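Local coordinates for protein Sqt1 (Chaetomium thermophilum, PDB 4ZOY) that probably serves as a WD40-repeat chaperone in ribosome biogenesis, capturing a nascent ribosomal protein while it is still being translated, at residues Thr396-Arg406 / Gly455-Gly466; Leu324-Ser333 / Ala345-Phe355. All coordinates share one frame; numbering follows the deposited sequence.

Four successive blades of an eight-bladed WD40 beta-propeller are involved here. Interaction 2 comes first along the chain: it covers the crossing from strand 320-324 of one blade into the next, and the pairing of that next blade's strands 331-336 and 342-347. Interaction 1 follows in series, setting strands 394-399 and 404-408 of the adjoining blade against strand 457-461 of the last one. The two centres lie about 16 Å apart, and the contacts touch where Ser397 CB packs on Ile352 CD1 at 3.8 Å. One contact therefore builds a blade and its link to the preceding blade, while the other packs two blades face to face; strand 9-11 completes the last blade and so closes the ring.

Interaction 1 (Thr396-Arg406 / Gly455-Gly466); sequences TSCGMDGVVRR and GGVLGFVQGETG
Strands 396-399 and 457-461 run nearly antiparallel (153°), their axes approaching to 6.0 Å, with Val457 N bonded to Gly399 O. That carbonyl also accepts from Gly402 N within the type I turn 399-402, the two donors reaching it from opposite faces of its plane. The two methyls of Val457 part: CG1 rests on Cys398 CB at 3.6 Å, while CG2 lies against the backbone of Gly402 in the turn. Met400, bent at both its second and third torsions, lays SD over Gly456 CA (3.8 Å), where a side chain on Gly456 would collide with the sulfur. The Cys398 sulfur meets the Phe460 ring at its edge, 4.9 Å from the centroid, and Thr396 CG2 touches the far end of the same ring at CE1 and CZ. This is a blade-to-blade interface of a WD40 propeller, and the blade of 396-406 carries the family's Asp-His-Ser-Trp network: Asp401 and Ser397 both bond His371, and Ser397 also bonds Trp407. At the other end of the strands, Arg406 kinks at chi3 (-67°), and its guanidinium meets Gly466 O edge-on: NH2 lies 2.7 Å from that oxygen, in plane, on a lone pair and almost straight. Its NE donates to Thr396 OG1 (2.9 Å), which in turn donates to Gln462 OE1 (2.7 Å). A leucine in place of Arg406 would probably leave Gly466 O without its in-plane donor and Thr396 OG1 freer to turn away from Gln462. Gln462 NE2 is taken up by Glu380.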
loop_
_atom_site.group_PDB
_atom_site.type_symbol
_atom_site.label_atom_id
_atom_site.label_comp_id
_atom_site.label_asym_id
_atom_site.label_seq_id
_atom_site.Cartn_x
_atom_site.Cartn_y
_atom_site.Cartn_z
ATOM N N THR A 396 12.123 3.658 0.913
ATOM C CA THR A 396 11.648 4.797 0.121
ATOM C C THR A 396 10.419 5.397 0.778
ATOM O O THR A 396 9.536 4.670 1.239
ATOM C CB THR A 396 11.316 4.365 -1.298
ATOM O OG1 THR A 396 12.450 3.696 -1.843
ATOM C CG2 THR A 396 10.992 5.575 -2.193
ATOM N N SER A 397 10.369 6.727 0.834
ATOM C CA SER A 397 9.232 7.413 1.436
ATOM C C SER A 397 8.733 8.543 0.534
ATOM O O SER A 397 9.500 9.096 -0.266
ATOM C CB SER A 397 9.592 7.970 2.811
ATOM O OG SER A 397 10.584 8.977 2.709
ATOM N N CYS A 398 7.457 8.895 0.656
ATOM C CA CYS A 398 6.954 10.087 -0.030
ATOM C C CYS A 398 6.083 10.871 0.924
ATOM O O CYS A 398 5.565 10.329 1.898
ATOM C CB CYS A 398 6.189 9.711 -1.310
ATOM S SG CYS A 398 4.553 8.975 -1.033
ATOM N N GLY A 399 5.934 12.164 0.658
ATOM C CA GLY A 399 5.242 13.018 1.595
ATOM C C GLY A 399 4.511 14.166 0.951
ATOM O O GLY A 399 4.667 14.455 -0.242
ATOM N N MET A 400 3.709 14.831 1.768
ATOM C CA MET A 400 2.961 15.982 1.300
ATOM C C MET A 400 3.841 17.216 1.150
ATOM O O MET A 400 3.346 18.286 0.798
ATOM C CB MET A 400 1.794 16.261 2.237
ATOM C CG MET A 400 0.716 15.192 2.173
ATOM S SD MET A 400 -0.022 15.041 0.529
ATOM C CE MET A 400 -0.974 16.547 0.418
ATOM N N ASP A 401 5.139 17.073 1.391
ATOM C CA ASP A 401 6.071 18.142 1.051
ATOM C C ASP A 401 6.404 18.105 -0.442
ATOM O O ASP A 401 7.091 18.980 -0.949
ATOM C CB ASP A 401 7.346 18.068 1.920
ATOM C CG ASP A 401 8.128 16.777 1.748
ATOM O OD1 ASP A 401 7.603 15.816 1.152
ATOM O OD2 ASP A 401 9.276 16.758 2.226
ATOM N N GLY A 402 5.905 17.089 -1.144
ATOM C CA GLY A 402 6.126 16.972 -2.573
ATOM C C GLY A 402 7.416 16.269 -2.951
ATOM O O GLY A 402 7.804 16.282 -4.119
ATOM N N VAL A 403 8.060 15.631 -1.977
ATOM C CA VAL A 403 9.362 15.010 -2.205
ATOM C C VAL A 403 9.307 13.501 -1.967
ATOM O O VAL A 403 8.542 13.020 -1.124
ATOM C CB VAL A 403 10.440 15.646 -1.303
ATOM C CG1 VAL A 403 11.821 15.135 -1.659
ATOM C CG2 VAL A 403 10.399 17.177 -1.445
ATOM N N VAL A 404 10.081 12.764 -2.758
ATOM C CA VAL A 404 10.316 11.340 -2.530
ATOM C C VAL A 404 11.737 11.198 -2.018
ATOM O O VAL A 404 12.659 11.831 -2.534
ATOM C CB VAL A 404 10.128 10.510 -3.813
ATOM C CG1 VAL A 404 10.343 9.019 -3.525
ATOM C CG2 VAL A 404 8.755 10.754 -4.399
ATOM N N ARG A 405 11.924 10.389 -0.982
ATOM C CA ARG A 405 13.252 10.216 -0.412
ATOM C C ARG A 405 13.598 8.754 -0.240
ATOM O O ARG A 405 12.718 7.902 -0.175
ATOM C CB ARG A 405 13.361 10.947 0.932
ATOM C CG ARG A 405 13.312 12.464 0.795
ATOM C CD ARG A 405 13.697 13.221 2.055
ATOM N NE ARG A 405 13.817 14.641 1.720
ATOM C CZ ARG A 405 12.818 15.510 1.806
ATOM N NH1 ARG A 405 11.631 15.134 2.259
ATOM N NH2 ARG A 405 13.006 16.776 1.438
ATOM N N ARG A 406 14.894 8.460 -0.180
ATOM C CA ARG A 406 15.290 7.104 0.141
ATOM C C ARG A 406 16.304 7.153 1.261
ATOM O O ARG A 406 17.185 8.026 1.295
ATOM C CB ARG A 406 15.843 6.375 -1.057
ATOM C CG ARG A 406 16.112 4.921 -0.683
ATOM C CD ARG A 406 16.370 4.119 -1.871
ATOM N NE ARG A 406 15.207 3.981 -2.728
ATOM C CZ ARG A 406 15.290 3.610 -3.999
ATOM N NH1 ARG A 406 16.490 3.402 -4.547
ATOM N NH2 ARG A 406 14.208 3.449 -4.723
ATOM N N GLY A 455 0.014 20.609 -4.103
ATOM C CA GLY A 455 0.526 19.302 -4.494
ATOM C C GLY A 455 0.621 18.315 -3.344
ATOM O O GLY A 455 -0.269 18.228 -2.496
ATOM N N GLY A 456 1.727 17.577 -3.324
ATOM C CA GLY A 456 1.927 16.489 -2.370
ATOM C C GLY A 456 1.973 15.153 -3.100
ATOM O O GLY A 456 1.213 14.921 -4.047
ATOM N N VAL A 457 2.861 14.260 -2.658
ATOM C CA VAL A 457 2.958 12.946 -3.292
ATOM C C VAL A 457 2.051 11.951 -2.581
ATOM O O VAL A 457 2.234 11.694 -1.392
ATOM C CB VAL A 457 4.393 12.408 -3.286
ATOM C CG1 VAL A 457 4.481 11.147 -4.132
ATOM C CG2 VAL A 457 5.362 13.483 -3.790
ATOM N N LEU A 458 1.066 11.432 -3.312
ATOM C CA LEU A 458 0.036 10.565 -2.721
ATOM C C LEU A 458 0.370 9.078 -2.797
ATOM O O LEU A 458 -0.255 8.274 -2.117
ATOM C CB LEU A 458 -1.317 10.818 -3.397
ATOM C CG LEU A 458 -1.848 12.248 -3.258
ATOM C CD1 LEU A 458 -3.163 12.412 -4.010
ATOM C CD2 LEU A 458 -2.002 12.657 -1.787
ATOM N N GLY A 459 1.345 8.706 -3.619
ATOM C CA GLY A 459 1.706 7.305 -3.737
ATOM C C GLY A 459 2.866 7.130 -4.682
ATOM O O GLY A 459 3.284 8.082 -5.364
ATOM N N PHE A 460 3.411 5.919 -4.712
ATOM C CA PHE A 460 4.449 5.568 -5.663
ATOM C C PHE A 460 4.564 4.057 -5.805
ATOM O O PHE A 460 4.104 3.294 -4.951
ATOM C CB PHE A 460 5.817 6.160 -5.262
ATOM C CG PHE A 460 6.376 5.610 -3.979
ATOM C CD1 PHE A 460 7.149 4.459 -3.990
ATOM C CD2 PHE A 460 6.142 6.249 -2.776
ATOM C CE1 PHE A 460 7.663 3.932 -2.812
ATOM C CE2 PHE A 460 6.653 5.739 -1.596
ATOM C CZ PHE A 460 7.417 4.576 -1.618
ATOM N N VAL A 461 5.161 3.645 -6.913
ATOM C CA VAL A 461 5.688 2.292 -7.049
ATOM C C VAL A 461 7.158 2.381 -7.431
ATOM O O VAL A 461 7.610 3.394 -7.970
ATOM C CB VAL A 461 4.921 1.473 -8.103
ATOM C CG1 VAL A 461 3.472 1.236 -7.666
ATOM C CG2 VAL A 461 4.966 2.164 -9.476
ATOM N N GLN A 462 7.917 1.323 -7.162
ATOM C CA GLN A 462 9.355 1.368 -7.398
ATOM C C GLN A 462 9.914 0.046 -7.909
ATOM O O GLN A 462 11.132 -0.151 -7.902
ATOM C CB GLN A 462 10.096 1.779 -6.124
ATOM C CG GLN A 462 9.904 0.819 -4.939
ATOM C CD GLN A 462 10.620 1.282 -3.686
ATOM O OE1 GLN A 462 11.596 2.038 -3.747
ATOM N NE2 GLN A 462 10.136 0.836 -2.531
ATOM N N GLY A 463 9.041 -0.848 -8.349
ATOM C CA GLY A 463 9.490 -2.112 -8.921
ATOM C C GLY A 463 10.205 -2.983 -7.911
ATOM O O GLY A 463 10.124 -2.751 -6.721
ATOM N N GLU A 464 10.926 -3.983 -8.395
ATOM C CA GLU A 464 11.664 -4.871 -7.504
ATOM C C GLU A 464 12.965 -4.253 -7.003
ATOM O O GLU A 464 13.364 -4.474 -5.860
ATOM C CB GLU A 464 11.968 -6.192 -8.213
ATOM C CG GLU A 464 10.753 -7.079 -8.417
ATOM C CD GLU A 464 10.272 -7.702 -7.126
ATOM O OE1 GLU A 464 11.102 -7.881 -6.210
ATOM O OE2 GLU A 464 9.064 -8.001 -7.025
ATOM N N THR A 465 13.616 -3.461 -7.846
ATOM C CA THR A 465 14.956 -2.983 -7.529
ATOM C C THR A 465 15.018 -1.568 -6.999
ATOM O O THR A 465 16.070 -1.127 -6.559
ATOM C CB THR A 465 15.874 -3.025 -8.756
ATOM O OG1 THR A 465 15.368 -2.123 -9.748
ATOM C CG2 THR A 465 15.956 -4.446 -9.331
ATOM N N GLY A 466 13.907 -0.838 -7.069
ATOM C CA GLY A 466 13.908 0.547 -6.633
ATOM C C GLY A 466 14.555 1.534 -7.593
ATOM O O GLY A 466 14.682 2.713 -7.281
HETATM O O HOH W 1 17.467 1.260 -6.195
#

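Interaction 2 (Leu324-Ser333 / Ala345-Phe355); sequences LQIQSDNIES and AGSTDGSIAVF
The Phe355 ring carries Leu324 CD1 on one face, 3.6 Å above its centre in a CH-pi contact, and Ile326 CG1 at its edge. With the Gln327 chain extended beyond CG (chi2 154°), its amide lies across the face of the hairpin 345-355 that bears Ala345, Ser351 and Ala353, where NE2 donates to Ser351 OG in the amide plane and to Ala345 O at 3.1 Å, above that carbonyl's plane. Its OE1 lies against the methyls of both alanines. The Asp349 carboxylate is gripped at both oxygens: OD2 takes Ser328 OG (2.8 Å) on its anti lone pair and also Ser328 N, while OD1 takes the hydroxyl of Ser351 on its syn lone pair and that residue's N as well, the latter closing an Asx turn. Ser347 OG reaches Asp329 O from above the carbonyl plane. Ile331 and Ser347 form an antiparallel non-hydrogen-bonded pair, then a classic beta bulge sets Glu332 and Ser333 opposite Gly346, with Gly346 N bonded to Ser333 O. The crossing 325-330 joins consecutive WD40 blades; strand 273-277 of the preceding blade touches Leu324, Ile331 and Phe355, and Leu363 of strand 362-367 touches Ile326 and Phe355.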
loop_
_atom_site.group_PDB
_atom_site.type_symbol
_atom_site.label_atom_id
_atom_site.label_comp_id
_atom_site.label_asym_id
_atom_site.label_seq_id
_atom_site.Cartn_x
_atom_site.Cartn_y
_atom_site.Cartn_z
ATOM N N LEU A 324 3.795 1.135 21.063
ATOM C CA LEU A 324 4.669 2.235 20.723
ATOM C C LEU A 324 4.074 3.590 20.472
ATOM O O LEU A 324 3.137 3.751 19.788
ATOM C CB LEU A 324 5.537 1.900 19.492
ATOM C CG LEU A 324 6.108 0.496 19.405
ATOM C CD1 LEU A 324 6.571 0.156 17.999
ATOM C CD2 LEU A 324 7.272 0.372 20.328
ATOM N N GLN A 325 4.764 4.591 20.984
ATOM C CA GLN A 325 4.350 5.951 20.784
ATOM C C GLN A 325 5.365 7.030 21.008
ATOM O O GLN A 325 5.455 7.701 22.131
ATOM C CB GLN A 325 3.101 6.252 21.634
ATOM C CG GLN A 325 2.375 7.555 21.341
ATOM C CD GLN A 325 1.218 7.847 22.278
ATOM O OE1 GLN A 325 1.103 7.302 23.344
ATOM N NE2 GLN A 325 0.350 8.701 21.851
ATOM N N ILE A 326 6.140 7.049 19.920
ATOM C CA ILE A 326 7.269 7.917 19.710
ATOM C C ILE A 326 6.898 9.071 18.847
ATOM O O ILE A 326 7.336 10.067 18.996
ATOM C CB ILE A 326 8.392 7.143 18.950
ATOM C CG1 ILE A 326 8.919 5.970 19.748
ATOM C CG2 ILE A 326 9.544 8.043 18.533
ATOM C CD1 ILE A 326 9.510 6.321 21.095
ATOM N N GLN A 327 6.097 8.874 17.869
ATOM C CA GLN A 327 5.662 9.969 17.019
ATOM C C GLN A 327 4.411 10.635 17.579
ATOM O O GLN A 327 3.853 10.169 18.571
ATOM C CB GLN A 327 5.444 9.440 15.600
ATOM C CG GLN A 327 6.729 8.880 15.035
ATOM C CD GLN A 327 6.500 7.821 13.981
ATOM O OE1 GLN A 327 6.110 6.703 14.295
ATOM N NE2 GLN A 327 6.758 8.167 12.720
ATOM N N SER A 328 3.974 11.731 16.961
ATOM C CA SER A 328 2.982 12.590 17.619
ATOM C C SER A 328 1.637 12.673 16.911
ATOM O O SER A 328 0.702 13.283 17.426
ATOM C CB SER A 328 3.549 14.008 17.785
ATOM O OG SER A 328 3.678 14.665 16.528
ATOM N N ASP A 329 1.528 12.074 15.732
ATOM C CA ASP A 329 0.299 12.166 14.964
ATOM C C ASP A 329 0.110 10.852 14.201
ATOM O O ASP A 329 0.983 9.978 14.256
ATOM C CB ASP A 329 0.350 13.381 14.019
ATOM C CG ASP A 329 -1.029 13.935 13.665
ATOM O OD1 ASP A 329 -2.050 13.227 13.774
ATOM O OD2 ASP A 329 -1.083 15.113 13.241
ATOM N N ASN A 330 -1.017 10.741 13.505
ATOM C CA ASN A 330 -1.435 9.513 12.826
ATOM C C ASN A 330 -0.302 8.749 12.159
ATOM O O ASN A 330 0.503 9.314 11.408
ATOM C CB ASN A 330 -2.487 9.830 11.764
ATOM C CG ASN A 330 -3.791 10.359 12.347
ATOM O OD1 ASN A 330 -3.925 10.538 13.555
ATOM N ND2 ASN A 330 -4.764 10.606 11.473
ATOM N N ILE A 331 -0.236 7.448 12.435
ATOM C CA ILE A 331 0.665 6.582 11.696
ATOM C C ILE A 331 -0.044 6.167 10.413
ATOM O O ILE A 331 -0.965 5.351 10.431
ATOM C CB ILE A 331 1.075 5.352 12.505
ATOM C CG1 ILE A 331 1.750 5.777 13.823
ATOM C CG2 ILE A 331 1.979 4.453 11.648
ATOM C CD1 ILE A 331 2.918 6.743 13.653
ATOM N N GLU A 332 0.370 6.759 9.302
ATOM C CA GLU A 332 -0.338 6.551 8.050
ATOM C C GLU A 332 0.271 5.439 7.209
ATOM O O GLU A 332 -0.363 4.976 6.253
ATOM C CB GLU A 332 -0.371 7.849 7.242
ATOM C CG GLU A 332 -1.294 8.917 7.842
ATOM C CD GLU A 332 -2.777 8.552 7.758
ATOM O OE1 GLU A 332 -3.123 7.554 7.086
ATOM O OE2 GLU A 332 -3.606 9.274 8.363
ATOM N N SER A 333 1.479 4.997 7.563
ATOM C CA SER A 333 2.135 3.968 6.781
ATOM C C SER A 333 3.089 3.160 7.659
ATOM O O SER A 333 3.855 3.730 8.430
ATOM C CB SER A 333 2.875 4.611 5.594
ATOM O OG SER A 333 3.500 3.609 4.813
ATOM N N ALA A 345 7.765 3.280 10.401
ATOM C CA ALA A 345 6.459 3.907 10.548
ATOM C C ALA A 345 6.514 5.362 10.090
ATOM O O ALA A 345 7.376 6.118 10.540
ATOM C CB ALA A 345 6.001 3.833 11.997
ATOM N N GLY A 346 5.606 5.747 9.198
ATOM C CA GLY A 346 5.542 7.131 8.726
ATOM C C GLY A 346 4.348 7.825 9.334
ATOM O O GLY A 346 3.254 7.267 9.382
ATOM N N SER A 347 4.556 9.060 9.797
ATOM C CA SER A 347 3.537 9.787 10.528
ATOM C C SER A 347 3.068 11.039 9.807
ATOM O O SER A 347 3.824 11.641 9.038
ATOM C CB SER A 347 4.081 10.175 11.915
ATOM O OG SER A 347 3.156 10.974 12.637
ATOM N N THR A 348 1.831 11.432 10.098
ATOM C CA THR A 348 1.299 12.720 9.677
ATOM C C THR A 348 2.176 13.892 10.146
ATOM O O THR A 348 2.169 14.965 9.525
ATOM C CB THR A 348 -0.142 12.864 10.199
ATOM O OG1 THR A 348 -0.931 11.810 9.635
ATOM C CG2 THR A 348 -0.764 14.208 9.824
ATOM N N ASP A 349 2.953 13.694 11.210
ATOM C CA ASP A 349 3.781 14.782 11.728
ATOM C C ASP A 349 5.089 14.987 10.959
ATOM O O ASP A 349 5.902 15.836 11.332
ATOM C CB ASP A 349 4.067 14.584 13.224
ATOM C CG ASP A 349 5.009 13.423 13.529
ATOM O OD1 ASP A 349 5.648 12.847 12.624
ATOM O OD2 ASP A 349 5.124 13.102 14.731
ATOM N N GLY A 350 5.289 14.222 9.887
ATOM C CA GLY A 350 6.466 14.388 9.047
ATOM C C GLY A 350 7.655 13.488 9.355
ATOM O O GLY A 350 8.661 13.520 8.642
ATOM N N SER A 351 7.546 12.679 10.410
ATOM C CA SER A 351 8.666 11.847 10.830
ATOM C C SER A 351 8.511 10.396 10.402
ATOM O O SER A 351 7.409 9.923 10.136
ATOM C CB SER A 351 8.837 11.884 12.350
ATOM O OG SER A 351 7.756 11.222 12.996
ATOM N N ILE A 352 9.645 9.717 10.355
ATOM C CA ILE A 352 9.681 8.276 10.206
ATOM C C ILE A 352 10.347 7.752 11.460
ATOM O O ILE A 352 11.312 8.339 11.938
ATOM C CB ILE A 352 10.460 7.846 8.953
ATOM C CG1 ILE A 352 9.762 8.380 7.693
ATOM C CG2 ILE A 352 10.650 6.316 8.915
ATOM C CD1 ILE A 352 10.595 8.232 6.437
ATOM N N ALA A 353 9.823 6.658 12.004
ATOM C CA ALA A 353 10.454 5.995 13.133
ATOM C C ALA A 353 10.776 4.551 12.770
ATOM O O ALA A 353 10.030 3.900 12.041
ATOM C CB ALA A 353 9.560 6.072 14.360
ATOM N N VAL A 354 11.916 4.078 13.248
ATOM C CA VAL A 354 12.408 2.747 12.928
ATOM C C VAL A 354 12.586 1.987 14.228
ATOM O O VAL A 354 13.246 2.476 15.149
ATOM C CB VAL A 354 13.736 2.809 12.155
ATOM C CG1 VAL A 354 14.216 1.409 11.755
ATOM C CG2 VAL A 354 13.582 3.694 10.924
ATOM N N PHE A 355 11.996 0.797 14.294
ATOM C CA PHE A 355 12.040 -0.024 15.509
ATOM C C PHE A 355 12.721 -1.368 15.242
ATOM O O PHE A 355 12.565 -1.949 14.161
ATOM C CB PHE A 355 10.622 -0.262 16.029
ATOM C CG PHE A 355 9.849 0.998 16.273
ATOM C CD1 PHE A 355 9.942 1.645 17.494
ATOM C CD2 PHE A 355 9.026 1.539 15.286
ATOM C CE1 PHE A 355 9.233 2.806 17.738
ATOM C CE2 PHE A 355 8.319 2.714 15.519
ATOM C CZ PHE A 355 8.417 3.348 16.750
#